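Local structure of protein (lectin) (Hyacinthoides hispanica, 1B2P) at residues Met36-Leu42 / Gly62-Val66; Trp52-Thr56 / Thr82-Ser86. The protein binds mannose as a monocot bulb lectin, probably recognising mannose-bearing glycans through shallow pockets on a beta-prism fold. All blocks are in the same frame, centred on the assembly; numbering follows the deposited sequence.

Overall arrangement
Both contacts join the same two faces of the beta-prism: the antiparallel sheet that holds strands 30-36, 42-46 and 49-53, and the neighbouring sheet that holds strands 64-67, 73-76 and 82-85. Their centres lie 9 Å apart, and their segments alternate along the chain. They also touch directly: the Leu42 O to Thr54 N distance of 3.0 Å continues the pairing of strands 42-46 and 49-53, and Cys40 O and Thr56 OG1 join the two contacts a second time. The 36-42 loop of contact 1 carries the first part of the Gln-x-Asp-x-Asn-x-Val-x-Tyr signature of monocot mannose-binding lectins, consistent with a sugar pocket beside it; contact 2 is packing.

Contact 1 of 2, residues Met36-Leu42 / Gly62-Val66; sequences MQTDCNL and GCRAV
The disulfide Cys40-Cys63 ties the loop bearing the start of the mannose-lectin signature to the neighbouring sheet of the beta-prism. Cys40 SG and Cys63 SG are bonded at 2.0 Å, with a torsion of -97° about the S-S bond, close to a right angle. Beside this link lies Met36. Its CG is anti to the backbone N (chi1 178°), which sends the chain across the gap; bends further out lay SD over the Arg64-Ala65 peptide, 3.7 Å from Ala65 N, and turn CE back to within 3.9 Å of Cys63 CB. Leu42 CD2 meets Ala65 CB more loosely. No hydrogen bond joins the segments directly, but two waters do: one accepts from Cys63 N at 2.8 Å and donates to the carbonyls of Gln37 and Thr38, while the other accepts from Gly62 N at 2.8 Å and also donates to Thr38 O. The loop is braced internally by a type I turn, Gln37 to Cys40, and an Asx turn. Asp39 OD1 takes Gln37 NE2 (3.2 Å, N-H...O 169°) and Asn41 N (3.1 Å) from opposite faces of the carboxylate, which should fix its rotation. Gln37 OE1 is hydrogen-bonded to Tyr45 OH, joining two signature residues. Around the contact, Leu42 also packs on Val75 of strand 73-76, while Arg64 reaches Ile16 of strand 16-18.

Contact 2 of 2, residues Trp52-Thr56 / Thr82-Ser86; sequences WATNT and TVWQS
Trp84 receives Thr54 squarely on one face of its indole: Thr54 CG2 sits 3.7 Å from the centroid of the six-membered ring, only 19° off the normal, a CH-pi contact. Ser86 N lies over the opposite face, so the two faces are met by a methyl group over the centre and, nearer the rim, by the backbone N two residues on. Trp52 arrives from the far end with its benzo edge toward the Trp84 face, an offset edge-to-face pair with the six-membered rings 5.8 Å apart between centroids and their planes at 81°. Behind this, at the base of the indole, Thr56 CG2 rests 3.8 Å from Trp84 CB, while Thr56 CB approaches Val83 CG2 at 4.1 Å. These side chains pack between strand 49-53 with its following turn and strand 82-85, the outermost strands, within this chain, of two of the prism's sheets. A classic beta bulge, in which Val83 and Trp84 both face Val75, brings these two successive side chains to the same interface. In Thr54, chi1 of 47° turns OG1 away from the indole, and it donates at 2.7 Å to Thr56 OG1, which hydrogen-bonds Cys40 O of the 36-42 loop, while accepting from Leu42 N. On the subunit surface, Trp52 packs against Thr115 of a second subunit.

Contact 1 of 2, residues Met36-Leu42 / Gly62-Val66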
ATOM      1  N   MET A  36       5.658  -0.312  19.310  1.00 14.53           N
ATOM      2  CA  MET A  36       6.184  -1.009  20.524  1.00 16.35           C
ATOM      3  C   MET A  36       7.690  -0.716  20.560  1.00 18.38           C
ATOM      4  O   MET A  36       8.385  -1.297  19.732  1.00 17.57           O
ATOM      5  CB  MET A  36       5.855  -2.495  20.415  1.00 18.13           C
ATOM      6  CG  MET A  36       6.390  -3.381  21.587  1.00 16.04           C
ATOM      7  SD  MET A  36       5.454  -3.211  23.103  1.00 18.41           S
ATOM      8  CE  MET A  36       6.401  -1.898  23.952  1.00 17.78           C
ATOM      9  N   GLN A  37       8.096   0.215  21.407  1.00 18.33           N
ATOM     10  CA  GLN A  37       9.517   0.576  21.378  1.00 16.75           C
ATOM     11  C   GLN A  37      10.410  -0.436  22.162  1.00 18.72           C
ATOM     12  O   GLN A  37       9.933  -1.245  22.990  1.00 21.12           O
ATOM     13  CB  GLN A  37       9.700   1.944  22.086  1.00 19.00           C
ATOM     14  CG  GLN A  37       8.892   2.992  21.257  1.00 20.00           C
ATOM     15  CD  GLN A  37       9.106   4.397  21.720  1.00 23.63           C
ATOM     16  OE1 GLN A  37       8.801   5.406  21.019  1.00 23.96           O
ATOM     17  NE2 GLN A  37       9.592   4.657  22.959  1.00 21.65           N
ATOM     18  N   THR A  38      11.663  -0.280  21.759  1.00 20.54           N
ATOM     19  CA  THR A  38      12.708  -1.167  22.379  1.00 23.13           C
ATOM     20  C   THR A  38      12.802  -0.954  23.879  1.00 21.78           C
ATOM     21  O   THR A  38      13.040  -1.862  24.683  1.00 25.35           O
ATOM     22  CB  THR A  38      14.121  -0.848  21.832  1.00 27.19           C
ATOM     23  OG1 THR A  38      14.108  -1.119  20.413  1.00 30.24           O
ATOM     24  CG2 THR A  38      15.164  -1.861  22.301  1.00 29.74           C
ATOM     25  N   ASP A  39      12.435   0.224  24.343  1.00 20.47           N
ATOM     26  CA  ASP A  39      12.417   0.514  25.788  1.00 19.90           C
ATOM     27  C   ASP A  39      11.222   0.158  26.569  1.00 19.58           C
ATOM     28  O   ASP A  39      10.963   0.391  27.771  1.00 20.54           O
ATOM     29  CB  ASP A  39      12.753   2.040  26.047  1.00 24.36           C
ATOM     30  CG  ASP A  39      11.632   2.991  25.736  1.00 26.90           C
ATOM     31  OD1 ASP A  39      10.564   2.528  25.186  1.00 21.44           O
ATOM     32  OD2 ASP A  39      11.593   4.221  25.984  1.00 25.34           O
ATOM     33  N   CYS A  40      10.312  -0.683  25.913  1.00 17.13           N
ATOM     34  CA  CYS A  40       9.135  -1.216  26.498  1.00 18.70           C
ATOM     35  C   CYS A  40       7.961  -0.217  26.591  1.00 16.65           C
ATOM     36  O   CYS A  40       6.979  -0.558  27.246  1.00 18.77           O
ATOM     37  CB  CYS A  40       9.324  -1.841  27.886  1.00 17.79           C
ATOM     38  SG  CYS A  40       8.256  -3.220  28.279  1.00 19.95           S
ATOM     39  N   ASN A  41       8.042   0.997  26.046  1.00 17.22           N
ATOM     40  CA  ASN A  41       6.946   1.934  26.064  1.00 16.00           C
ATOM     41  C   ASN A  41       6.139   1.720  24.710  1.00 13.89           C
ATOM     42  O   ASN A  41       6.826   1.609  23.728  1.00 15.63           O
ATOM     43  CB  ASN A  41       7.505   3.391  25.965  1.00 19.26           C
ATOM     44  CG  ASN A  41       6.563   4.329  26.669  1.00 15.92           C
ATOM     45  OD1 ASN A  41       6.803   5.633  26.759  1.00 22.59           O
ATOM     46  ND2 ASN A  41       5.482   4.021  27.257  1.00 13.09           N
ATOM     47  N   LEU A  42       4.854   1.652  24.864  1.00 13.46           N
ATOM     48  CA  LEU A  42       4.036   1.525  23.574  1.00 12.74           C
ATOM     49  C   LEU A  42       3.428   2.898  23.390  1.00 13.82           C
ATOM     50  O   LEU A  42       2.745   3.422  24.295  1.00 15.69           O
ATOM     51  CB  LEU A  42       2.975   0.468  23.930  1.00 13.48           C
ATOM     52  CG  LEU A  42       1.842   0.332  22.820  1.00 14.73           C
ATOM     53  CD1 LEU A  42       2.390  -0.123  21.497  1.00 19.30           C
ATOM     54  CD2 LEU A  42       0.834  -0.620  23.402  1.00 16.58           C
ATOM     55  N   GLY A  62      12.726  -6.299  25.707  1.00 22.91           N
ATOM     56  CA  GLY A  62      12.257  -7.295  24.670  1.00 23.05           C
ATOM     57  C   GLY A  62      10.706  -7.438  24.743  1.00 23.25           C
ATOM     58  O   GLY A  62      10.097  -8.507  24.709  1.00 23.22           O
ATOM     59  N   CYS A  63      10.059  -6.275  24.885  1.00 19.09           N
ATOM     60  CA  CYS A  63       8.610  -6.285  25.147  1.00 15.96           C
ATOM     61  C   CYS A  63       7.801  -6.501  23.794  1.00 14.80           C
ATOM     62  O   CYS A  63       8.286  -6.212  22.735  1.00 20.55           O
ATOM     63  CB  CYS A  63       8.071  -4.937  25.788  1.00 17.40           C
ATOM     64  SG  CYS A  63       9.068  -4.807  27.399  1.00 20.98           S
ATOM     65  N   ARG A  64       6.622  -6.980  24.119  1.00 16.29           N
ATOM     66  CA  ARG A  64       5.645  -7.137  22.922  1.00 17.87           C
ATOM     67  C   ARG A  64       4.310  -6.687  23.354  1.00 16.40           C
ATOM     68  O   ARG A  64       3.970  -6.702  24.540  1.00 16.02           O
ATOM     69  CB  ARG A  64       5.614  -8.623  22.519  1.00 18.02           C
ATOM     70  CG  ARG A  64       5.114  -9.533  23.614  1.00 20.18           C
ATOM     71  CD  ARG A  64       5.298 -11.034  23.166  1.00 24.37           C
ATOM     72  NE  ARG A  64       4.666 -11.973  24.088  1.00 27.76           N
ATOM     73  CZ  ARG A  64       5.325 -12.404  25.207  1.00 29.69           C
ATOM     74  NH1 ARG A  64       6.536 -11.929  25.532  1.00 30.62           N
ATOM     75  NH2 ARG A  64       4.685 -13.272  25.976  1.00 32.82           N
ATOM     76  N   ALA A  65       3.481  -6.282  22.341  1.00 14.43           N
ATOM     77  CA  ALA A  65       2.079  -6.004  22.656  1.00 15.26           C
ATOM     78  C   ALA A  65       1.174  -7.090  21.946  1.00 14.91           C
ATOM     79  O   ALA A  65       1.497  -7.335  20.799  1.00 17.26           O
ATOM     80  CB  ALA A  65       1.777  -4.587  22.148  1.00 15.98           C
ATOM     81  N   VAL A  66       0.230  -7.467  22.805  1.00 16.44           N
ATOM     82  CA  VAL A  66      -0.685  -8.515  22.210  1.00 16.48           C
ATOM     83  C   VAL A  66      -2.063  -8.096  22.593  1.00 13.63           C
ATOM     84  O   VAL A  66      -2.356  -7.509  23.635  1.00 15.40           O
ATOM     85  CB  VAL A  66      -0.315  -9.873  22.776  1.00 21.28           C
ATOM     86  CG1 VAL A  66       1.148 -10.113  22.420  1.00 25.62           C
ATOM     87  CG2 VAL A  66      -0.469  -9.886  24.261  1.00 25.75           C
TER
HETATM   88  O   HOH W   1      11.085  -3.738  24.325  1.00 31.96           O
HETATM   89  O   HOH W   2      14.300  -4.347  24.449  1.00 59.21           O

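Contact 2 of 2, residues Trp52-Thr56 / Thr82-Ser86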
ATOM      1  N   TRP A  52       0.301   9.775  23.053  1.00 16.53           N
ATOM      2  CA  TRP A  52      -0.217   8.935  24.090  1.00 16.00           C
ATOM      3  C   TRP A  52       0.776   7.793  24.308  1.00 15.39           C
ATOM      4  O   TRP A  52       1.467   7.414  23.353  1.00 17.31           O
ATOM      5  CB  TRP A  52      -1.555   8.257  23.543  1.00 15.56           C
ATOM      6  CG  TRP A  52      -2.212   7.330  24.514  1.00 16.07           C
ATOM      7  CD1 TRP A  52      -3.158   7.560  25.464  1.00 17.12           C
ATOM      8  CD2 TRP A  52      -1.996   5.889  24.646  1.00 15.80           C
ATOM      9  NE1 TRP A  52      -3.541   6.433  26.212  1.00 20.59           N
ATOM     10  CE2 TRP A  52      -2.797   5.424  25.654  1.00 19.54           C
ATOM     11  CE3 TRP A  52      -1.125   5.055  23.992  1.00 17.21           C
ATOM     12  CZ2 TRP A  52      -2.795   4.071  26.097  1.00 18.86           C
ATOM     13  CZ3 TRP A  52      -1.110   3.687  24.387  1.00 17.85           C
ATOM     14  CH2 TRP A  52      -1.934   3.244  25.451  1.00 17.99           C
ATOM     15  N   ALA A  53       0.816   7.288  25.570  1.00 15.63           N
ATOM     16  CA  ALA A  53       1.717   6.153  25.776  1.00 14.06           C
ATOM     17  C   ALA A  53       1.248   5.312  26.959  1.00 13.44           C
ATOM     18  O   ALA A  53       0.483   5.854  27.777  1.00 16.68           O
ATOM     19  CB  ALA A  53       3.144   6.643  26.103  1.00 18.53           C
ATOM     20  N   THR A  54       1.770   4.057  27.027  1.00 15.95           N
ATOM     21  CA  THR A  54       1.460   3.276  28.214  1.00 16.49           C
ATOM     22  C   THR A  54       2.401   3.721  29.408  1.00 17.81           C
ATOM     23  O   THR A  54       1.945   3.412  30.519  1.00 20.00           O
ATOM     24  CB  THR A  54       1.862   1.776  27.939  1.00 16.46           C
ATOM     25  OG1 THR A  54       3.120   1.657  27.376  1.00 16.07           O
ATOM     26  CG2 THR A  54       0.840   1.226  26.862  1.00 16.15           C
ATOM     27  N   ASN A  55       3.357   4.528  29.104  1.00 18.71           N
ATOM     28  CA  ASN A  55       4.277   5.022  30.169  1.00 21.65           C
ATOM     29  C   ASN A  55       4.972   3.878  30.873  1.00 24.34           C
ATOM     30  O   ASN A  55       5.066   3.869  32.126  1.00 25.05           O
ATOM     31  CB  ASN A  55       3.443   5.823  31.203  1.00 24.98           C
ATOM     32  CG  ASN A  55       2.926   7.101  30.542  1.00 29.82           C
ATOM     33  OD1 ASN A  55       1.734   7.440  30.771  1.00 35.01           O
ATOM     34  ND2 ASN A  55       3.840   7.714  29.828  1.00 30.83           N
ATOM     35  N   THR A  56       5.489   2.938  30.087  1.00 18.67           N
ATOM     36  CA  THR A  56       6.091   1.742  30.628  1.00 18.59           C
ATOM     37  C   THR A  56       7.563   1.738  30.273  1.00 16.06           C
ATOM     38  O   THR A  56       8.192   0.653  30.214  1.00 20.41           O
ATOM     39  CB  THR A  56       5.323   0.454  30.216  1.00 19.36           C
ATOM     40  OG1 THR A  56       5.124   0.529  28.761  1.00 19.47           O
ATOM     41  CG2 THR A  56       4.073   0.374  30.999  1.00 19.21           C
ATOM     42  N   THR A  82       3.645  -9.053  32.753  1.00 25.15           N
ATOM     43  CA  THR A  82       2.760  -8.057  32.095  1.00 24.51           C
ATOM     44  C   THR A  82       3.015  -6.729  32.811  1.00 26.32           C
ATOM     45  O   THR A  82       2.828  -6.557  34.018  1.00 27.87           O
ATOM     46  CB  THR A  82       1.296  -8.470  32.263  1.00 26.73           C
ATOM     47  OG1 THR A  82       1.169  -9.727  31.545  1.00 28.36           O
ATOM     48  CG2 THR A  82       0.322  -7.433  31.715  1.00 28.84           C
ATOM     49  N   VAL A  83       3.366  -5.676  32.073  1.00 21.55           N
ATOM     50  CA  VAL A  83       3.639  -4.410  32.649  1.00 20.00           C
ATOM     51  C   VAL A  83       2.591  -3.342  32.404  1.00 21.24           C
ATOM     52  O   VAL A  83       2.460  -2.326  33.059  1.00 20.81           O
ATOM     53  CB  VAL A  83       4.973  -3.835  32.213  1.00 21.94           C
ATOM     54  CG1 VAL A  83       6.147  -4.701  32.700  1.00 22.67           C
ATOM     55  CG2 VAL A  83       5.113  -3.660  30.678  1.00 22.52           C
ATOM     56  N   TRP A  84       1.537  -3.749  31.552  1.00 17.60           N
ATOM     57  CA  TRP A  84       0.488  -2.784  31.333  1.00 17.06           C
ATOM     58  C   TRP A  84      -0.743  -3.539  30.705  1.00 16.68           C
ATOM     59  O   TRP A  84      -0.370  -4.413  29.963  1.00 17.62           O
ATOM     60  CB  TRP A  84       0.875  -1.649  30.359  1.00 20.44           C
ATOM     61  CG  TRP A  84      -0.169  -0.594  30.171  1.00 21.59           C
ATOM     62  CD1 TRP A  84      -0.346   0.586  30.897  1.00 23.07           C
ATOM     63  CD2 TRP A  84      -1.212  -0.558  29.147  1.00 20.21           C
ATOM     64  NE1 TRP A  84      -1.434   1.248  30.393  1.00 24.98           N
ATOM     65  CE2 TRP A  84      -1.984   0.595  29.339  1.00 21.84           C
ATOM     66  CE3 TRP A  84      -1.449  -1.441  28.085  1.00 21.76           C
ATOM     67  CZ2 TRP A  84      -3.072   0.927  28.516  1.00 23.00           C
ATOM     68  CZ3 TRP A  84      -2.550  -1.100  27.264  1.00 19.98           C
ATOM     69  CH2 TRP A  84      -3.322   0.065  27.471  1.00 21.09           C
ATOM     70  N   GLN A  85      -1.916  -3.142  31.092  1.00 16.99           N
ATOM     71  CA  GLN A  85      -3.069  -3.722  30.340  1.00 17.59           C
ATOM     72  C   GLN A  85      -4.119  -2.685  30.217  1.00 18.41           C
ATOM     73  O   GLN A  85      -4.310  -1.860  31.150  1.00 18.62           O
ATOM     74  CB  GLN A  85      -3.543  -4.974  31.098  1.00 22.97           C
ATOM     75  CG  GLN A  85      -4.043  -4.721  32.507  1.00 28.64           C
ATOM     76  CD  GLN A  85      -4.251  -6.115  33.148  1.00 38.51           C
ATOM     77  OE1 GLN A  85      -3.336  -6.936  33.256  1.00 42.28           O
ATOM     78  NE2 GLN A  85      -5.504  -6.365  33.475  1.00 42.03           N
ATOM     79  N   SER A  86      -4.893  -2.783  29.131  1.00 15.36           N
ATOM     80  CA  SER A  86      -6.012  -1.801  29.059  1.00 15.01           C
ATOM     81  C   SER A  86      -6.973  -2.260  30.100  1.00 17.55           C
ATOM     82  O   SER A  86      -7.234  -3.354  30.553  1.00 18.64           O
ATOM     83  CB  SER A  86      -6.542  -1.796  27.575  1.00 17.57           C
ATOM     84  OG  SER A  86      -6.986  -3.129  27.255  1.00 18.53           O
TER